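Local coordinates for protein botulinum neurotoxin type G (PDB 3MPP) that binds to the surface of host cells through its receptor-binding domain, the part present here, so that the protease light chain can be delivered into the cytosol, at residues A[285-290]-A[308-313]; A[89-94]-A[105-110]; A[75-80]-A[274-279]. The protein carries 4 engineered substitutions. All coordinates share one frame; numbering follows the deposited sequence. Where two conformers were deposited one is given.

Interaction 1: A[285-290]-A[308-313]; sequences FIIKKA and IYLNID
Tyr309 and Ala290 meet because the tyrosine's CG stands opposite its own carbonyl carbon (chi1 -52°), a turn that lays the ring beside the end of the neighbouring strand. Ala290 CB then sits over one face of that ring, offset toward the rim, 3.8 Å from the centroid of the Tyr309 ring in a CH-pi contact. The edge of the ring faces Lys288 CB. Lys288 itself bends at chi2 and chi3: its CG passes 3.4 Å from Asn311 ND2, while its amine goes on to a salt bridge with Asp237. Asn311 in turn uses OD1 to accept a bond from Arg321, which also makes a cation-pi contact with Tyr309.

These side chains share one face of an antiparallel pair of strands, 285-289 and 308-312, within the C-terminal, beta-trefoil half of the receptor-binding domain. Two hydrogen-bonded pairs, Ile286 with Asn311 and Lys288 with Tyr309, supply four backbone bonds. The straightest runs from Lys288 N to Tyr309 O (2.9 Å, 175° at the hydrogen).

The other face of the sheet is apolar and buried. Phe285 lies alongside Ile312, its CE1 3.7 Å from Ile312 CG1, and Ile287 lies alongside Leu310, with Ile287 CG1 3.8 Å from Leu310 CD2. Farther along, Ile287 CG2 meets Ile308 CD1 at 3.7 Å. Val322 of strand 320-325 touches Phe285, Leu310 and Ile312, extending this packing to the next strand.

The pair thus separates its chemistry by face: hydrocarbon contacts on the side of Phe285, Ile287, Leu310 and Ile312, and a mixed surface on the side of Ile286, Lys288, Tyr309 and Asn311, where the stems of Lys288 and Asn311 pack together while Asp237 holds the lysine amine and Arg321 the asparagine OD1.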
# COMPACT_ATOMS: atom_id res chain seq x y z
N PHE A 285 -18.73 -1.73 1.72
CA PHE A 285 -19.12 -0.51 1.05
C PHE A 285 -18.84 -0.57 -0.43
O PHE A 285 -17.91 -1.25 -0.87
CB PHE A 285 -18.32 0.68 1.60
CG PHE A 285 -18.61 1.03 3.03
CD1 PHE A 285 -19.57 1.98 3.34
CD2 PHE A 285 -17.92 0.41 4.06
CE1 PHE A 285 -19.86 2.31 4.66
CE2 PHE A 285 -18.19 0.73 5.40
CZ PHE A 285 -19.17 1.69 5.69
N ILE A 286 -19.64 0.17 -1.20
CA ILE A 286 -19.32 0.44 -2.60
C ILE A 286 -19.40 1.95 -2.81
O ILE A 286 -20.41 2.57 -2.51
CB ILE A 286 -20.28 -0.26 -3.55
CG1 ILE A 286 -20.12 -1.78 -3.42
CG2 ILE A 286 -20.04 0.21 -4.99
CD1 ILE A 286 -21.17 -2.57 -4.17
N ILE A 287 -18.32 2.53 -3.32
CA ILE A 287 -18.31 3.95 -3.65
C ILE A 287 -19.01 4.20 -4.98
O ILE A 287 -18.65 3.59 -6.00
CB ILE A 287 -16.86 4.49 -3.67
CG1 ILE A 287 -16.14 4.14 -2.35
CG2 ILE A 287 -16.85 5.99 -3.87
CD1 ILE A 287 -14.66 4.43 -2.40
N LYS A 288 -19.99 5.09 -4.97
CA LYS A 288 -20.75 5.45 -6.18
C LYS A 288 -20.51 6.92 -6.53
O LYS A 288 -20.39 7.77 -5.65
CB LYS A 288 -22.27 5.26 -5.95
CG LYS A 288 -22.69 3.88 -5.49
CD LYS A 288 -22.29 2.79 -6.50
CE LYS A 288 -23.06 2.95 -7.80
NZ LYS A 288 -22.84 1.78 -8.70
N LYS A 289 -20.50 7.21 -7.82
CA LYS A 289 -20.46 8.60 -8.27
C LYS A 289 -21.77 9.28 -7.94
O LYS A 289 -22.83 8.77 -8.27
CB LYS A 289 -20.21 8.68 -9.78
CG LYS A 289 -18.81 8.26 -10.20
CD LYS A 289 -18.67 8.23 -11.72
CE LYS A 289 -17.48 7.36 -12.13
NZ LYS A 289 -17.19 7.44 -13.60
N ALA A 290 -21.69 10.42 -7.27
CA ALA A 290 -22.90 11.17 -6.96
C ALA A 290 -23.26 12.08 -8.13
O ALA A 290 -24.43 12.19 -8.49
CB ALA A 290 -22.72 11.98 -5.70
N ILE A 308 -19.51 11.73 -3.91
CA ILE A 308 -19.77 10.30 -3.94
C ILE A 308 -20.90 9.93 -3.00
O ILE A 308 -21.28 10.72 -2.13
CB ILE A 308 -18.52 9.50 -3.49
CG1 ILE A 308 -18.28 9.71 -1.99
CG2 ILE A 308 -17.30 9.92 -4.31
CD1 ILE A 308 -17.76 8.52 -1.26
N TYR A 309 -21.45 8.74 -3.22
CA TYR A 309 -22.27 8.08 -2.20
C TYR A 309 -21.54 6.87 -1.67
O TYR A 309 -20.76 6.24 -2.40
CB TYR A 309 -23.60 7.57 -2.78
CG TYR A 309 -24.42 8.57 -3.54
CD1 TYR A 309 -24.91 9.71 -2.92
CD2 TYR A 309 -24.75 8.35 -4.87
CE1 TYR A 309 -25.71 10.61 -3.61
CE2 TYR A 309 -25.55 9.25 -5.58
CZ TYR A 309 -26.02 10.39 -4.93
OH TYR A 309 -26.80 11.30 -5.61
N LEU A 310 -21.84 6.49 -0.43
CA LEU A 310 -21.33 5.23 0.09
C LEU A 310 -22.51 4.26 0.21
O LEU A 310 -23.33 4.40 1.11
CB LEU A 310 -20.63 5.44 1.45
CG LEU A 310 -19.27 6.16 1.42
CD1 LEU A 310 -18.69 6.39 2.83
CD2 LEU A 310 -18.26 5.35 0.57
N ASN A 311 -22.61 3.32 -0.73
CA ASN A 311 -23.58 2.23 -0.65
C ASN A 311 -23.03 1.16 0.30
O ASN A 311 -21.81 1.04 0.48
CB ASN A 311 -23.83 1.60 -2.03
CG ASN A 311 -24.84 2.38 -2.88
OD1 ASN A 311 -25.40 3.39 -2.45
ND2 ASN A 311 -25.07 1.90 -4.10
N ILE A 312 -23.92 0.37 0.89
CA ILE A 312 -23.51 -0.75 1.73
C ILE A 312 -24.31 -1.95 1.23
O ILE A 312 -25.54 -1.90 1.21
CB ILE A 312 -23.85 -0.52 3.20
CG1 ILE A 312 -23.10 0.71 3.72
CG2 ILE A 312 -23.56 -1.80 4.02
CD1 ILE A 312 -23.58 1.20 5.10
N ASP A 313 -23.62 -3.01 0.81
CA ASP A 313 -24.32 -4.08 0.10
C ASP A 313 -24.36 -5.40 0.87
O ASP A 313 -24.73 -6.42 0.30
CB ASP A 313 -23.73 -4.31 -1.30
CG ASP A 313 -22.37 -5.01 -1.25
OD1 ASP A 313 -21.80 -5.14 -0.14
OD2 ASP A 313 -21.87 -5.43 -2.32

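Interaction 2: A[89-94]-A[105-110]; sequences NEYTII and VSIKGN
Tyr91 and Ile107 lie side by side and point the same way across a beta hairpin, in the seven-stranded antiparallel sheet of the N-terminal, concanavalin-like half of the receptor-binding domain. With CG between its backbone N and carbonyl carbon (chi1 54°), the tyrosine folds over its partner: Ile107 CB stands 4.2 Å from the centroid of the Tyr91 ring, over its face, and Ile107 CG2 reaches Tyr91 OH at 3.4 Å. Beneath them the two residues exchange backbone bonds in both directions.

Ile93 slants across both Val105 and Ile107. Its CD1 lies 3.8 Å from Val105 CG1 and also meets Ile107 CD1, while Val196 of strand 195-204 touches both Ile93 and Ile107. Here the register slips by one residue in a classic beta bulge, Ile93 and Ile94 together facing Val105. Val105 O accepts from both amides, the bond from Ile93 N being the shorter at 2.8 Å.

On the opposite face, the extended stems of Glu90 and Lys108 touch near their bases, Glu90 CB against Lys108 CG. Their charged ends remain apart and are joined by a water that donates to Glu90 OE1 and accepts from Lys108 NZ. The other carboxylate oxygen, Glu90 OE2, accepts the hydrogen bond from Ser106 OG on its anti side, 2.6 Å away and 16° out of the carboxylate plane.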
# COMPACT_ATOMS: atom_id res chain seq x y z
N ASN A 89 12.94 -19.94 2.86
CA ASN A 89 13.26 -19.93 1.43
C ASN A 89 13.62 -18.53 0.95
O ASN A 89 12.75 -17.66 0.83
CB ASN A 89 12.11 -20.54 0.61
CG ASN A 89 12.31 -20.45 -0.92
OD1 ASN A 89 11.36 -20.13 -1.64
ND2 ASN A 89 13.50 -20.77 -1.41
N GLU A 90 14.91 -18.30 0.73
CA GLU A 90 15.38 -17.05 0.16
C GLU A 90 15.47 -17.20 -1.35
O GLU A 90 16.04 -18.16 -1.86
CB GLU A 90 16.73 -16.63 0.74
CG GLU A 90 17.21 -15.28 0.20
CD GLU A 90 18.60 -14.89 0.66
OE1 GLU A 90 19.15 -15.56 1.55
OE2 GLU A 90 19.15 -13.91 0.12
N TYR A 91 14.88 -16.25 -2.06
CA TYR A 91 14.90 -16.30 -3.52
C TYR A 91 15.23 -14.93 -4.08
O TYR A 91 14.79 -13.91 -3.55
CB TYR A 91 13.57 -16.82 -4.09
CG TYR A 91 12.34 -16.07 -3.62
CD1 TYR A 91 11.83 -15.00 -4.35
CD2 TYR A 91 11.70 -16.43 -2.43
CE1 TYR A 91 10.69 -14.30 -3.91
CE2 TYR A 91 10.58 -15.75 -1.99
CZ TYR A 91 10.08 -14.69 -2.73
OH TYR A 91 8.98 -14.03 -2.26
N THR A 92 16.02 -14.92 -5.14
CA THR A 92 16.38 -13.69 -5.82
C THR A 92 15.17 -13.20 -6.61
O THR A 92 14.35 -14.01 -7.09
CB THR A 92 17.57 -13.97 -6.77
OG1 THR A 92 18.63 -14.53 -6.01
CG2 THR A 92 18.07 -12.71 -7.45
N ILE A 93 15.02 -11.89 -6.71
CA ILE A 93 13.97 -11.31 -7.54
C ILE A 93 14.56 -10.38 -8.60
O ILE A 93 14.02 -10.28 -9.69
CB ILE A 93 12.91 -10.54 -6.72
CG1 ILE A 93 13.54 -9.45 -5.88
CG2 ILE A 93 12.12 -11.51 -5.83
CD1 ILE A 93 12.51 -8.47 -5.31
N ILE A 94 15.65 -9.71 -8.26
CA ILE A 94 16.33 -8.81 -9.20
C ILE A 94 17.84 -9.00 -9.06
O ILE A 94 18.36 -9.03 -7.95
CB ILE A 94 16.00 -7.33 -8.93
CG1 ILE A 94 14.48 -7.11 -8.82
CG2 ILE A 94 16.58 -6.45 -10.03
CD1 ILE A 94 14.10 -5.73 -8.27
N VAL A 105 18.91 -8.37 -5.47
CA VAL A 105 17.87 -8.15 -4.49
C VAL A 105 17.14 -9.48 -4.31
O VAL A 105 16.73 -10.12 -5.29
CB VAL A 105 16.89 -7.04 -4.95
CG1 VAL A 105 15.72 -6.92 -3.98
CG2 VAL A 105 17.62 -5.71 -5.08
N SER A 106 17.01 -9.91 -3.06
CA SER A 106 16.32 -11.16 -2.78
C SER A 106 15.27 -10.98 -1.67
O SER A 106 15.28 -9.99 -0.93
CB SER A 106 17.32 -12.26 -2.41
OG SER A 106 17.94 -11.97 -1.17
N ILE A 107 14.36 -11.93 -1.59
CA ILE A 107 13.33 -11.89 -0.58
C ILE A 107 13.46 -13.17 0.23
O ILE A 107 13.72 -14.24 -0.32
CB ILE A 107 11.93 -11.78 -1.21
CG1 ILE A 107 11.74 -10.38 -1.81
CG2 ILE A 107 10.84 -12.11 -0.19
CD1 ILE A 107 10.39 -10.15 -2.48
N LYS A 108 13.35 -13.04 1.55
CA LYS A 108 13.29 -14.22 2.40
C LYS A 108 12.21 -13.98 3.44
O LYS A 108 12.44 -13.35 4.48
CB LYS A 108 14.64 -14.50 3.06
CG LYS A 108 14.73 -15.86 3.75
CD LYS A 108 16.04 -16.00 4.51
CE LYS A 108 16.22 -17.40 5.09
NZ LYS A 108 17.50 -17.46 5.86
N GLY A 109 11.01 -14.47 3.15
CA GLY A 109 9.90 -14.27 4.05
C GLY A 109 9.62 -12.79 4.21
O GLY A 109 9.34 -12.09 3.24
N ASN A 110 9.71 -12.32 5.45
CA ASN A 110 9.44 -10.94 5.77
C ASN A 110 10.71 -10.09 5.73
O ASN A 110 10.79 -9.04 6.37
CB ASN A 110 8.78 -10.85 7.14
CG ASN A 110 9.62 -11.50 8.23
OD1 ASN A 110 10.28 -12.52 8.00
ND2 ASN A 110 9.60 -10.91 9.42
O HOH W 1 10.42 -16.80 1.52
O HOH W 2 19.08 -17.78 3.27

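Interaction 3: A[75-80]-A[274-279]; sequences TPKYNN and INYQNL
Lys77 NZ donates to three oxygens: Asn80 OD1 at 2.8 Å, Tyr78 O at 2.9 Å, and a water that also bonds Tyr276 OH across the contact. Lys77 CE lies over the face of the Tyr276 ring, 3.7 Å from its centroid, and a bend at the last torsion (chi4 -66°) turns the amine from there back to its own loop. The Asn80 side chain runs head-on to that of Tyr276, with ND2 in plane at the ring's edge and 3.0 Å from Tyr276 OH.

Tyr78 is sandwiched. Lys77 CG covers the centre of one face, and Ile274 CG2 covers the other in a CH-pi contact, 3.9 Å from the centroid of the Tyr78 ring. The hydroxyl end reaches Tyr276 CD2 (3.3 Å), and a second water links Tyr78 OH to Asn275 O. Ile83 of helix 83-88 touches both Tyr78 and Ile274.

Face contacts on two aromatic rings are thus combined with two water bridges. The contact is part of the interface between the two subdomains of the clostridial receptor-binding domain, where a loop of the N-terminal half meets the short strand 275-277 of the C-terminal half.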
# COMPACT_ATOMS: atom_id res chain seq x y z
N THR A 75 4.49 -7.75 -1.92
CA THR A 75 4.65 -9.18 -1.76
C THR A 75 3.51 -9.74 -0.91
O THR A 75 3.11 -9.13 0.07
CB THR A 75 6.05 -9.52 -1.14
OG1 THR A 75 6.10 -10.90 -0.77
CG2 THR A 75 6.31 -8.68 0.08
N PRO A 76 3.01 -10.93 -1.28
CA PRO A 76 1.82 -11.50 -0.64
C PRO A 76 2.05 -11.94 0.80
O PRO A 76 3.16 -12.32 1.16
CB PRO A 76 1.48 -12.72 -1.50
CG PRO A 76 2.67 -12.94 -2.40
CD PRO A 76 3.60 -11.81 -2.30
N LYS A 77 0.99 -11.89 1.60
CA LYS A 77 1.02 -12.42 2.96
C LYS A 77 1.46 -13.88 2.92
O LYS A 77 1.16 -14.61 1.99
CB LYS A 77 -0.39 -12.36 3.55
CG LYS A 77 -0.49 -12.80 5.00
CD LYS A 77 -1.98 -12.78 5.45
CE LYS A 77 -2.20 -13.75 6.62
NZ LYS A 77 -2.00 -15.18 6.20
N TYR A 78 2.17 -14.30 3.96
CA TYR A 78 2.49 -15.70 4.17
C TYR A 78 1.24 -16.57 4.14
O TYR A 78 0.13 -16.11 4.45
CB TYR A 78 3.18 -15.85 5.52
CG TYR A 78 2.48 -15.08 6.63
CD1 TYR A 78 1.36 -15.60 7.29
CD2 TYR A 78 2.95 -13.82 7.02
CE1 TYR A 78 0.74 -14.88 8.32
CE2 TYR A 78 2.32 -13.10 8.03
CZ TYR A 78 1.22 -13.63 8.67
OH TYR A 78 0.63 -12.89 9.66
N ASN A 79 1.38 -17.82 3.72
CA ASN A 79 0.31 -18.79 3.92
C ASN A 79 0.44 -19.36 5.33
O ASN A 79 1.49 -19.88 5.71
CB ASN A 79 0.35 -19.91 2.87
CG ASN A 79 -0.21 -19.48 1.51
OD1 ASN A 79 -1.06 -18.59 1.41
ND2 ASN A 79 0.27 -20.13 0.46
N ASN A 80 -0.64 -19.25 6.11
CA ASN A 80 -0.60 -19.71 7.50
C ASN A 80 -0.02 -21.12 7.65
O ASN A 80 0.76 -21.37 8.55
CB ASN A 80 -1.98 -19.70 8.14
CG ASN A 80 -2.54 -18.30 8.30
OD1 ASN A 80 -1.85 -17.30 8.08
ND2 ASN A 80 -3.82 -18.23 8.69
N ILE A 274 3.39 -16.53 13.72
CA ILE A 274 2.74 -15.32 13.21
C ILE A 274 1.47 -14.92 13.97
O ILE A 274 0.91 -15.70 14.74
CB ILE A 274 2.41 -15.46 11.70
CG1 ILE A 274 1.49 -16.65 11.44
CG2 ILE A 274 3.68 -15.60 10.87
CD1 ILE A 274 0.02 -16.29 11.47
N ASN A 275 1.05 -13.69 13.74
CA ASN A 275 -0.20 -13.18 14.30
C ASN A 275 -0.67 -12.02 13.46
O ASN A 275 0.13 -11.17 13.06
CB ASN A 275 0.00 -12.69 15.74
CG ASN A 275 -1.16 -11.84 16.22
OD1 ASN A 275 -2.24 -12.35 16.52
ND2 ASN A 275 -0.95 -10.52 16.27
N TYR A 276 -1.98 -11.98 13.20
CA TYR A 276 -2.59 -10.86 12.48
C TYR A 276 -4.06 -10.75 12.84
O TYR A 276 -4.70 -11.75 13.16
CB TYR A 276 -2.48 -11.04 10.96
CG TYR A 276 -3.22 -12.24 10.40
CD1 TYR A 276 -4.53 -12.13 9.95
CD2 TYR A 276 -2.58 -13.48 10.29
CE1 TYR A 276 -5.21 -13.24 9.42
CE2 TYR A 276 -3.25 -14.59 9.77
CZ TYR A 276 -4.56 -14.46 9.34
OH TYR A 276 -5.21 -15.56 8.82
N GLN A 277 -4.60 -9.54 12.74
CA GLN A 277 -6.04 -9.36 12.85
C GLN A 277 -6.68 -9.41 11.48
O GLN A 277 -6.10 -8.95 10.50
CB GLN A 277 -6.37 -8.05 13.57
CG GLN A 277 -6.16 -8.18 15.09
CD GLN A 277 -6.44 -6.88 15.81
OE1 GLN A 277 -6.40 -5.80 15.21
NE2 GLN A 277 -6.71 -6.98 17.11
N ASN A 278 -7.89 -9.98 11.41
CA ASN A 278 -8.66 -10.03 10.17
C ASN A 278 -9.12 -8.65 9.67
O ASN A 278 -9.43 -7.78 10.47
CB ASN A 278 -9.88 -10.95 10.36
CG ASN A 278 -9.48 -12.40 10.45
OD1 ASN A 278 -9.79 -13.09 11.42
ND2 ASN A 278 -8.76 -12.85 9.45
N LEU A 279 -9.17 -8.50 8.35
CA LEU A 279 -9.45 -7.25 7.65
C LEU A 279 -10.80 -7.25 6.97
O LEU A 279 -11.44 -6.20 6.82
CB LEU A 279 -8.39 -7.03 6.56
CG LEU A 279 -6.95 -6.97 7.07
CD1 LEU A 279 -6.01 -6.63 5.93
CD2 LEU A 279 -6.84 -5.92 8.19
O HOH W 3 -4.82 -16.34 6.23
O HOH W 4 1.22 -10.34 10.47

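The three contacts sample the two halves of the domain and their junction. Interaction 2 is a buried hairpin in the N-terminal half; interaction 1 is a partly buried strand pair in the C-terminal half. The centres of these two contacts lie about 40 Å apart, on opposite sides of the chain's centre. Both rest on antiparallel backbone bonding, regular in interaction 1 and broken by a bulge in interaction 2. Interaction 3, buried but smaller, relies instead on side chains and bridging waters to join loop and strand. Nearest atoms of interactions 2 and 3 are about 5 Å apart, and the chain loop closed by interaction 3 encloses interaction 2, whereas strand 275-277 directly precedes strand 285-289 of interaction 1.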